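Local coordinates for erythrocyte binding antigen 140 (Plasmodium falciparum, PDB 4GF2), which probably binds a receptor on the host erythrocyte surface during parasite invasion, through the tandem Duffy binding domains held in this fragment, at residues A[220-223]-A[224-228]; A[188-191]-A[192-196]; A[56-59]-A[60-64]; A[45-48]-A[49-52]. The protein carries 3 engineered substitutions. One frame throughout, in Å; residues are numbered along the deposited sequence.

Contact 1: residues A[220-223]-A[224-228]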
loop_
_atom_site.group_PDB
_atom_site.type_symbol
_atom_site.label_atom_id
_atom_site.label_comp_id
_atom_site.label_asym_id
_atom_site.label_seq_id
_atom_site.Cartn_x
_atom_site.Cartn_y
_atom_site.Cartn_z
ATOM N N SER A 220 5.397 4.828 -6.986
ATOM C CA SER A 220 5.503 3.416 -6.652
ATOM C C SER A 220 6.806 2.828 -7.174
ATOM O O SER A 220 7.468 2.054 -6.483
ATOM C CB SER A 220 4.316 2.652 -7.235
ATOM O OG SER A 220 4.495 1.256 -7.089
ATOM N N SER A 221 7.168 3.193 -8.398
ATOM C CA SER A 221 8.414 2.724 -8.992
ATOM C C SER A 221 9.589 3.177 -8.140
ATOM O O SER A 221 10.509 2.406 -7.876
ATOM C CB SER A 221 8.565 3.258 -10.419
ATOM O OG SER A 221 7.569 2.721 -11.273
ATOM N N TYR A 222 9.549 4.432 -7.706
ATOM C CA TYR A 222 10.620 4.999 -6.895
ATOM C C TYR A 222 10.755 4.256 -5.570
ATOM O O TYR A 222 11.862 3.960 -5.121
ATOM C CB TYR A 222 10.363 6.483 -6.642
ATOM C CG TYR A 222 11.451 7.166 -5.847
ATOM C CD1 TYR A 222 12.563 7.709 -6.478
ATOM C CD2 TYR A 222 11.368 7.269 -4.466
ATOM C CE1 TYR A 222 13.561 8.335 -5.756
ATOM C CE2 TYR A 222 12.360 7.893 -3.736
ATOM C CZ TYR A 222 13.452 8.425 -4.386
ATOM O OH TYR A 222 14.439 9.043 -3.658
ATOM N N THR A 223 9.624 3.947 -4.947
ATOM C CA THR A 223 9.631 3.229 -3.682
ATOM C C THR A 223 10.312 1.875 -3.807
ATOM O O THR A 223 11.225 1.568 -3.046
ATOM C CB THR A 223 8.205 3.019 -3.159
ATOM O OG1 THR A 223 7.663 4.277 -2.747
ATOM C CG2 THR A 223 8.191 2.063 -1.972
ATOM N N SER A 224 9.869 1.064 -4.760
ATOM C CA SER A 224 10.413 -0.282 -4.900
ATOM C C SER A 224 11.907 -0.228 -5.198
ATOM O O SER A 224 12.670 -1.066 -4.723
ATOM C CB SER A 224 9.673 -1.067 -5.986
ATOM O OG SER A 224 9.757 -0.425 -7.243
ATOM N N PHE A 225 12.322 0.772 -5.967
ATOM C CA PHE A 225 13.725 0.924 -6.326
ATOM C C PHE A 225 14.581 1.202 -5.094
ATOM O O PHE A 225 15.724 0.752 -5.010
ATOM C CB PHE A 225 13.899 2.054 -7.338
ATOM C CG PHE A 225 15.296 2.584 -7.407
ATOM C CD1 PHE A 225 16.268 1.914 -8.123
ATOM C CD2 PHE A 225 15.639 3.750 -6.747
ATOM C CE1 PHE A 225 17.558 2.400 -8.184
ATOM C CE2 PHE A 225 16.927 4.239 -6.804
ATOM C CZ PHE A 225 17.888 3.564 -7.525
ATOM N N MET A 226 14.029 1.956 -4.148
ATOM C CA MET A 226 14.726 2.237 -2.899
ATOM C C MET A 226 14.792 0.979 -2.033
ATOM O O MET A 226 15.823 0.689 -1.426
ATOM C CB MET A 226 14.035 3.372 -2.141
ATOM C CG MET A 226 14.046 4.704 -2.879
ATOM S SD MET A 226 15.692 5.424 -3.059
ATOM C CE MET A 226 15.996 6.035 -1.404
ATOM N N LYS A 227 13.696 0.229 -1.982
ATOM C CA LYS A 227 13.674 -1.030 -1.245
ATOM C C LYS A 227 14.775 -1.955 -1.747
ATOM O O LYS A 227 15.615 -2.412 -0.972
ATOM C CB LYS A 227 12.320 -1.721 -1.393
ATOM C CG LYS A 227 11.176 -1.024 -0.680
ATOM C CD LYS A 227 9.873 -1.772 -0.904
ATOM C CE LYS A 227 8.711 -1.118 -0.176
ATOM N NZ LYS A 227 7.422 -1.799 -0.487
ATOM N N LYS A 228 14.765 -2.228 -3.050
ATOM C CA LYS A 228 15.776 -3.080 -3.667
ATOM C C LYS A 228 17.177 -2.547 -3.415
ATOM O O LYS A 228 18.083 -3.304 -3.067
ATOM C CB LYS A 228 15.541 -3.193 -5.173
ATOM C CG LYS A 228 14.301 -3.982 -5.548
ATOM C CD LYS A 228 14.203 -4.177 -7.052
ATOM C CE LYS A 228 13.079 -5.134 -7.419
ATOM N NZ LYS A 228 11.741 -4.640 -6.987
#
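Met226 folds back over one face of the Tyr222 ring one helical turn earlier, an i to i+4 Met-aromatic contact on helix 213-242. Its CG makes the CH-pi part, 4.1 Å from the ring centroid of Tyr222 and 27° off the normal. The closest ring carbon is Tyr222 CE2, 3.7 Å from Met226 CG. The bend at chi2 brings SD obliquely to the ring, 4.5 Å from the Tyr222 centroid, and the bend at chi3 then carries the methyl CE toward the Tyr222 hydroxyl. Tyr222 has CG opposite its own backbone N (chi1 -178°), which turns the ring toward the methionine, the two side chains crossing at a slant; its OH continues to Lys191 NZ on helix 175-202, where the ring also meets Phe195 edge-to-face.

Thr223 and Lys227 lie side by side on another flank of the helix, the aliphatic lysine chain touching the threonine methyl. That chain runs fully extended beyond CG, and Lys227 CE passes 3.7 Å from Thr223 CG2. Thr223 OG1 is instead engaged by the carbonyl of Cys219.

Among the polar contacts, the backbone follows the regular i to i+4 ladder, as from Lys227 N to Thr223 O at 3.0 Å. Ser221 O is gripped twice. Phe225 N is the ladder donor at 3.1 Å from Ser221 O, and the Ser224 hydroxyl, set between its backbone N and carbonyl carbon (chi1 59°), turns back as the other. Both donors come from the same face of the carbonyl, Ser224 OG standing above its plane at 3.0 Å from Ser221 O.

Contact 2: residues A[188-191]-A[192-196]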
loop_
_atom_site.group_PDB
_atom_site.type_symbol
_atom_site.label_atom_id
_atom_site.label_comp_id
_atom_site.label_asym_id
_atom_site.label_seq_id
_atom_site.Cartn_x
_atom_site.Cartn_y
_atom_site.Cartn_z
ATOM N N LEU A 188 22.671 6.775 -7.549
ATOM C CA LEU A 188 22.328 8.192 -7.556
ATOM C C LEU A 188 21.747 8.610 -8.899
ATOM O O LEU A 188 20.896 9.493 -8.969
ATOM C CB LEU A 188 23.555 9.045 -7.223
ATOM C CG LEU A 188 24.107 8.852 -5.806
ATOM C CD1 LEU A 188 25.389 9.641 -5.608
ATOM C CD2 LEU A 188 23.071 9.243 -4.759
ATOM N N MET A 189 22.202 7.968 -9.965
ATOM C CA MET A 189 21.739 8.312 -11.299
ATOM C C MET A 189 20.293 7.868 -11.473
ATOM O O MET A 189 19.433 8.653 -11.873
ATOM C CB MET A 189 22.633 7.657 -12.354
ATOM C CG MET A 189 22.287 8.036 -13.783
ATOM S SD MET A 189 23.582 7.563 -14.950
ATOM C CE MET A 189 23.577 5.781 -14.773
ATOM N N GLU A 190 20.026 6.608 -11.155
ATOM C CA GLU A 190 18.688 6.064 -11.313
ATOM C C GLU A 190 17.736 6.747 -10.326
ATOM O O GLU A 190 16.549 6.917 -10.606
ATOM C CB GLU A 190 18.717 4.543 -11.114
ATOM C CG GLU A 190 17.364 3.852 -11.203
ATOM C CD GLU A 190 16.719 3.977 -12.571
ATOM O OE1 GLU A 190 17.345 4.554 -13.482
ATOM O OE2 GLU A 190 15.577 3.497 -12.732
ATOM N N LYS A 191 18.272 7.163 -9.184
ATOM C CA LYS A 191 17.485 7.848 -8.167
ATOM C C LYS A 191 16.982 9.191 -8.687
ATOM O O LYS A 191 15.795 9.498 -8.583
ATOM C CB LYS A 191 18.324 8.038 -6.902
ATOM C CG LYS A 191 17.622 8.767 -5.773
ATOM C CD LYS A 191 18.236 8.398 -4.428
ATOM C CE LYS A 191 18.388 9.605 -3.518
ATOM N NZ LYS A 191 17.086 10.234 -3.196
ATOM N N LYS A 192 17.889 9.986 -9.250
ATOM C CA LYS A 192 17.513 11.257 -9.860
ATOM C C LYS A 192 16.429 11.048 -10.907
ATOM O O LYS A 192 15.376 11.686 -10.862
ATOM C CB LYS A 192 18.717 11.922 -10.530
ATOM C CG LYS A 192 19.725 12.535 -9.579
ATOM C CD LYS A 192 20.843 13.221 -10.353
ATOM C CE LYS A 192 21.964 13.690 -9.438
ATOM N NZ LYS A 192 23.062 14.361 -10.196
ATOM N N ARG A 193 16.700 10.155 -11.853
ATOM C CA ARG A 193 15.788 9.926 -12.967
ATOM C C ARG A 193 14.392 9.563 -12.470
ATOM O O ARG A 193 13.401 10.146 -12.905
ATOM C CB ARG A 193 16.324 8.821 -13.876
ATOM C CG ARG A 193 15.566 8.676 -15.181
ATOM C CD ARG A 193 16.022 7.444 -15.946
ATOM N NE ARG A 193 15.585 6.204 -15.307
ATOM C CZ ARG A 193 14.365 5.688 -15.423
ATOM N NH1 ARG A 193 13.442 6.303 -16.150
ATOM N NH2 ARG A 193 14.061 4.556 -14.807
ATOM N N LEU A 194 14.313 8.606 -11.553
ATOM C CA LEU A 194 13.019 8.169 -11.048
ATOM C C LEU A 194 12.299 9.303 -10.319
ATOM O O LEU A 194 11.072 9.386 -10.354
ATOM C CB LEU A 194 13.175 6.960 -10.128
ATOM C CG LEU A 194 13.530 5.638 -10.814
ATOM C CD1 LEU A 194 13.814 4.567 -9.774
ATOM C CD2 LEU A 194 12.421 5.185 -11.751
ATOM N N PHE A 195 13.054 10.183 -9.672
ATOM C CA PHE A 195 12.438 11.271 -8.926
ATOM C C PHE A 195 11.975 12.396 -9.848
ATOM O O PHE A 195 10.971 13.057 -9.573
ATOM C CB PHE A 195 13.382 11.820 -7.859
ATOM C CG PHE A 195 12.673 12.542 -6.754
ATOM C CD1 PHE A 195 12.081 11.834 -5.719
ATOM C CD2 PHE A 195 12.579 13.922 -6.756
ATOM C CE1 PHE A 195 11.417 12.493 -4.699
ATOM C CE2 PHE A 195 11.916 14.587 -5.737
ATOM C CZ PHE A 195 11.334 13.872 -4.709
ATOM N N LEU A 196 12.700 12.614 -10.940
ATOM C CA LEU A 196 12.294 13.619 -11.917
ATOM C C LEU A 196 10.968 13.219 -12.545
ATOM O O LEU A 196 10.111 14.064 -12.792
ATOM C CB LEU A 196 13.360 13.804 -13.001
ATOM C CG LEU A 196 14.646 14.515 -12.569
ATOM C CD1 LEU A 196 15.594 14.662 -13.746
ATOM C CD2 LEU A 196 14.349 15.879 -11.958
#
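Arg193 and Glu190, three residues apart on the same helix, join in a two-pronged salt bridge. Traced outward from its root, the arginine starts with CB 3.7 Å from Met189 O, packed against the preceding turn. CD then passes 4.0 Å from Glu190 OE1, and a bend at chi3 (71°) turns the guanidinium side-on to the carboxylate. NE gives a nearly straight bond to Glu190 OE1 at 3.0 Å, almost exactly in the guanidinium plane. NH2 closes the grip on Glu190 OE2 at 2.8 Å. Both oxygens are met on their syn sides, although the two flat groups are twisted 38° from one another.

Helix 175-202, which carries this pair, belongs to the first Duffy binding domain and packs against helix 213-242. Glu190 reaches the arginine by bending at chi2 (63°), which swings its carboxylate forward, toward the next turn.

The same bend brings the acid against Leu194 on the more buried flank. There Leu194 CG sits 3.5 Å from Glu190 OE2, while its CD1 lies 3.9 Å from Glu190 CG. Leu194 N meanwhile donates to Glu190 O at 3.0 Å, one rung of the helical ladder.

Contact 3: residues A[56-59]-A[60-64]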
loop_
_atom_site.group_PDB
_atom_site.type_symbol
_atom_site.label_atom_id
_atom_site.label_comp_id
_atom_site.label_asym_id
_atom_site.label_seq_id
_atom_site.Cartn_x
_atom_site.Cartn_y
_atom_site.Cartn_z
ATOM N N MET A 56 52.428 -18.919 -23.431
ATOM C CA MET A 56 52.178 -17.690 -22.694
ATOM C C MET A 56 51.953 -16.537 -23.662
ATOM O O MET A 56 51.169 -15.627 -23.386
ATOM C CB MET A 56 53.347 -17.369 -21.767
ATOM C CG MET A 56 53.595 -18.417 -20.694
ATOM S SD MET A 56 53.722 -17.703 -19.044
ATOM C CE MET A 56 55.123 -18.604 -18.407
ATOM N N GLU A 57 52.647 -16.573 -24.796
ATOM C CA GLU A 57 52.448 -15.568 -25.829
ATOM C C GLU A 57 50.988 -15.592 -26.258
ATOM O O GLU A 57 50.355 -14.548 -26.399
ATOM C CB GLU A 57 53.357 -15.827 -27.034
ATOM C CG GLU A 57 54.846 -15.771 -26.718
ATOM C CD GLU A 57 55.712 -15.822 -27.964
ATOM O OE1 GLU A 57 55.245 -15.373 -29.033
ATOM O OE2 GLU A 57 56.860 -16.312 -27.877
ATOM N N LYS A 58 50.455 -16.794 -26.447
ATOM C CA LYS A 58 49.071 -16.948 -26.865
ATOM C C LYS A 58 48.134 -16.402 -25.796
ATOM O O LYS A 58 47.216 -15.639 -26.096
ATOM C CB LYS A 58 48.753 -18.418 -27.140
ATOM C CG LYS A 58 47.459 -18.636 -27.909
ATOM C CD LYS A 58 47.513 -17.976 -29.277
ATOM C CE LYS A 58 46.290 -18.309 -30.109
ATOM N NZ LYS A 58 46.324 -17.620 -31.428
ATOM N N PHE A 59 48.372 -16.787 -24.546
ATOM C CA PHE A 59 47.551 -16.310 -23.440
ATOM C C PHE A 59 47.511 -14.786 -23.416
ATOM O O PHE A 59 46.465 -14.188 -23.173
ATOM C CB PHE A 59 48.070 -16.831 -22.101
ATOM C CG PHE A 59 47.386 -16.216 -20.915
ATOM C CD1 PHE A 59 46.149 -16.677 -20.497
ATOM C CD2 PHE A 59 47.971 -15.164 -20.228
ATOM C CE1 PHE A 59 45.509 -16.104 -19.411
ATOM C CE2 PHE A 59 47.337 -14.588 -19.141
ATOM C CZ PHE A 59 46.102 -15.060 -18.733
ATOM N N LYS A 60 48.659 -14.167 -23.664
ATOM C CA LYS A 60 48.757 -12.715 -23.715
ATOM C C LYS A 60 47.907 -12.181 -24.858
ATOM O O LYS A 60 47.143 -11.232 -24.687
ATOM C CB LYS A 60 50.216 -12.299 -23.905
ATOM C CG LYS A 60 50.427 -10.819 -24.175
ATOM C CD LYS A 60 49.915 -9.959 -23.032
ATOM C CE LYS A 60 50.232 -8.487 -23.254
ATOM N NZ LYS A 60 51.696 -8.199 -23.203
ATOM N N GLU A 61 48.042 -12.808 -26.022
ATOM C CA GLU A 61 47.324 -12.383 -27.215
ATOM C C GLU A 61 45.816 -12.440 -27.004
ATOM O O GLU A 61 45.086 -11.547 -27.435
ATOM C CB GLU A 61 47.702 -13.263 -28.403
ATOM C CG GLU A 61 46.941 -12.931 -29.675
ATOM C CD GLU A 61 47.035 -14.028 -30.711
ATOM O OE1 GLU A 61 47.983 -14.838 -30.634
ATOM O OE2 GLU A 61 46.157 -14.085 -31.595
ATOM N N ILE A 62 45.353 -13.497 -26.345
ATOM C CA ILE A 62 43.928 -13.673 -26.093
ATOM C C ILE A 62 43.435 -12.676 -25.051
ATOM O O ILE A 62 42.287 -12.231 -25.094
ATOM C CB ILE A 62 43.610 -15.104 -25.615
ATOM C CG1 ILE A 62 43.992 -16.123 -26.693
ATOM C CG2 ILE A 62 42.135 -15.237 -25.259
ATOM C CD1 ILE A 62 43.286 -15.917 -28.026
ATOM N N PHE A 63 44.304 -12.326 -24.112
ATOM C CA PHE A 63 43.951 -11.352 -23.094
ATOM C C PHE A 63 43.791 -9.993 -23.759
ATOM O O PHE A 63 42.868 -9.238 -23.446
ATOM C CB PHE A 63 45.029 -11.294 -22.016
ATOM C CG PHE A 63 44.493 -11.121 -20.624
ATOM C CD1 PHE A 63 43.415 -10.290 -20.375
ATOM C CD2 PHE A 63 45.070 -11.796 -19.564
ATOM C CE1 PHE A 63 42.926 -10.135 -19.091
ATOM C CE2 PHE A 63 44.588 -11.645 -18.283
ATOM C CZ PHE A 63 43.516 -10.817 -18.045
ATOM N N LEU A 64 44.689 -9.688 -24.691
ATOM C CA LEU A 64 44.622 -8.430 -25.421
ATOM C C LEU A 64 43.314 -8.347 -26.201
ATOM O O LEU A 64 42.680 -7.290 -26.266
ATOM C CB LEU A 64 45.815 -8.292 -26.366
ATOM C CG LEU A 64 47.149 -7.955 -25.697
ATOM C CD1 LEU A 64 48.307 -8.189 -26.658
ATOM C CD2 LEU A 64 47.152 -6.515 -25.201
#
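Phe59 and Phe63 lie side by side one turn apart on helix 56-78, a helix of the first Duffy binding domain, both rings pointing off the same flank. Their planes stand at 83° in an oblique pairing, with centroids 5.4 Å apart. The closest touch is Phe59 CZ to Phe63 CD2 at 3.5 Å. Beneath the rings the helical bond from Phe63 N to Phe59 O, 3.0 Å long, keeps their CB atoms on successive turns.

On another flank Lys58 and Glu61 form a loose salt bridge. Lys58 bends at chi2 (61°) and then runs straight, whereas Glu61 stays extended; Lys58 NZ arrives 3.3 Å from Glu61 OE1, a weak bond. The lysine methylene CD also passes 3.5 Å from Glu61 OE1. Between the aromatic and charged flanks sits Ile62, whose CG1 lies 3.3 Å from Lys58 O.

Further out, Phe59 is held edge-to-face by Phe123 and Trp142, and the indole of Trp142 also lies nearly parallel to the Phe63 ring. Lys60 turns away from both pairs and ties the helix to helix 132-155, its NZ hydrogen-bonded to Asn146 OD1.

Contact 4: residues A[45-48]-A[49-52]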
loop_
_atom_site.group_PDB
_atom_site.type_symbol
_atom_site.label_atom_id
_atom_site.label_comp_id
_atom_site.label_asym_id
_atom_site.label_seq_id
_atom_site.Cartn_x
_atom_site.Cartn_y
_atom_site.Cartn_z
ATOM N N ILE A 45 34.973 -12.632 -21.857
ATOM C CA ILE A 45 35.958 -13.653 -21.514
ATOM C C ILE A 45 35.845 -14.925 -22.358
ATOM O O ILE A 45 36.711 -15.793 -22.296
ATOM C CB ILE A 45 35.829 -14.039 -20.032
ATOM C CG1 ILE A 45 34.459 -14.668 -19.772
ATOM C CG2 ILE A 45 36.028 -12.814 -19.161
ATOM C CD1 ILE A 45 34.235 -15.072 -18.336
ATOM N N ALA A 46 34.781 -15.028 -23.149
ATOM C CA ALA A 46 34.527 -16.222 -23.947
ATOM C C ALA A 46 35.743 -16.633 -24.770
ATOM O O ALA A 46 36.016 -17.822 -24.934
ATOM C CB ALA A 46 33.335 -15.991 -24.865
ATOM N N ASN A 47 36.474 -15.653 -25.290
ATOM C CA ASN A 47 37.590 -15.944 -26.185
ATOM C C ASN A 47 38.643 -16.840 -25.551
ATOM O O ASN A 47 39.298 -17.617 -26.245
ATOM C CB ASN A 47 38.222 -14.652 -26.695
ATOM C CG ASN A 47 37.280 -13.862 -27.574
ATOM O OD1 ASN A 47 37.003 -14.254 -28.710
ATOM N ND2 ASN A 47 36.771 -12.750 -27.055
ATOM N N PHE A 48 38.799 -16.740 -24.236
ATOM C CA PHE A 48 39.717 -17.614 -23.515
ATOM C C PHE A 48 39.364 -19.087 -23.734
ATOM O O PHE A 48 40.246 -19.942 -23.789
ATOM C CB PHE A 48 39.694 -17.301 -22.019
ATOM C CG PHE A 48 40.428 -16.048 -21.650
ATOM C CD1 PHE A 48 41.803 -15.965 -21.805
ATOM C CD2 PHE A 48 39.750 -14.956 -21.134
ATOM C CE1 PHE A 48 42.488 -14.814 -21.463
ATOM C CE2 PHE A 48 40.429 -13.803 -20.789
ATOM C CZ PHE A 48 41.801 -13.732 -20.952
ATOM N N LEU A 49 38.072 -19.375 -23.860
ATOM C CA LEU A 49 37.603 -20.752 -24.004
ATOM C C LEU A 49 37.715 -21.267 -25.434
ATOM O O LEU A 49 37.601 -22.467 -25.674
ATOM C CB LEU A 49 36.154 -20.864 -23.534
ATOM C CG LEU A 49 35.934 -20.586 -22.048
ATOM C CD1 LEU A 49 34.456 -20.388 -21.753
ATOM C CD2 LEU A 49 36.501 -21.720 -21.207
ATOM N N ASN A 50 37.934 -20.366 -26.385
ATOM C CA ASN A 50 38.056 -20.760 -27.783
ATOM C C ASN A 50 39.504 -20.981 -28.203
ATOM O O ASN A 50 39.785 -21.232 -29.374
ATOM C CB ASN A 50 37.416 -19.707 -28.684
ATOM C CG ASN A 50 35.934 -19.547 -28.428
ATOM O OD1 ASN A 50 35.243 -20.507 -28.089
ATOM N ND2 ASN A 50 35.438 -18.327 -28.583
ATOM N N SER A 51 40.421 -20.886 -27.246
ATOM C CA SER A 51 41.837 -21.068 -27.535
ATOM C C SER A 51 42.436 -22.159 -26.657
ATOM O O SER A 51 42.033 -22.340 -25.509
ATOM C CB SER A 51 42.595 -19.755 -27.327
ATOM O OG SER A 51 43.988 -19.933 -27.519
ATOM N N ARG A 52 43.400 -22.888 -27.207
ATOM C CA ARG A 52 44.111 -23.903 -26.443
ATOM C C ARG A 52 45.105 -23.256 -25.480
ATOM O O ARG A 52 45.642 -23.921 -24.594
ATOM C CB ARG A 52 44.843 -24.856 -27.385
ATOM C CG ARG A 52 43.927 -25.604 -28.339
ATOM C CD ARG A 52 44.719 -26.418 -29.351
ATOM N NE ARG A 52 43.848 -27.125 -30.288
ATOM C CZ ARG A 52 43.275 -26.569 -31.352
ATOM N NH1 ARG A 52 43.468 -25.284 -31.630
ATOM N NH2 ARG A 52 42.499 -27.297 -32.141
#
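The Asn50 amide is laid flat across the carbonyl of Ala46, which faces one side of it. Ala46 O stands almost directly above ND2, 3.7 Å from that Asn50 atom along the normal of the amide, so the approach is to a face and does not follow an N-H. The Asn47 amide points elsewhere: its OD1 remains 4.4 Å from Asn50 ND2 and makes a weak bond to His10. The third flat group, the Phe48 ring, turns from the following residues toward helix 56-78, where it meets the Phe63 ring edge-to-face; Ser66 and, from helix 110-127, Val115 also touch it.

Leu49 approaches the same carbonyl. The backbone places its CB 3.4 Å from Ala46 O, and with CG opposite its own carbonyl carbon (chi1 -65°) Leu49 CG comes 4.0 Å from Ala46 O; its branches lead on to Val115.

The backbone is held by a run of i to i+3 bonds. Phe48 N reaches Ile45 O at 3.0 Å, Leu49 N reaches Ala46 O at 2.8 Å, and Asn50 N reaches Asn47 O at 3.1 Å. In the last two the donor stands well above the carbonyl plane, 46° and 69° out of it respectively. Ser51 then takes an extended backbone, and its O is bonded by Tyr118 OH.

Asn47 also packs on Cys14 of helix 4-14, close to the Cys14-Cys44 disulfide. The whole is a short, weakly bonded helical turn joined to a connection into helix 56-78 of the first Duffy binding domain, with Ser51 OG bonded to Leu53 N as in an ST turn.

The four contacts fall into two touching pairs. Contacts 1 and 2, with centres 11 Å apart, lie on successive helices, 213-242 and 175-202, and mesh directly: Phe225 CG comes 3.4 Å from Leu194 CD1, and Phe225 CE1 lies 3.4 Å from Glu190 CG. Contacts 3 and 4, centred 10 Å apart, are likewise consecutive in the chain, and Ile62 CG2 packs 3.5 Å from Phe48 CD1, while Lys58 CG sits 3.7 Å from Ser51 OG. Between the pairs the gap is wide, contacts 2 and 4 being about 23 Å apart at their nearest atoms. Each contact has a glycerol close by, probably from the crystallisation liquor.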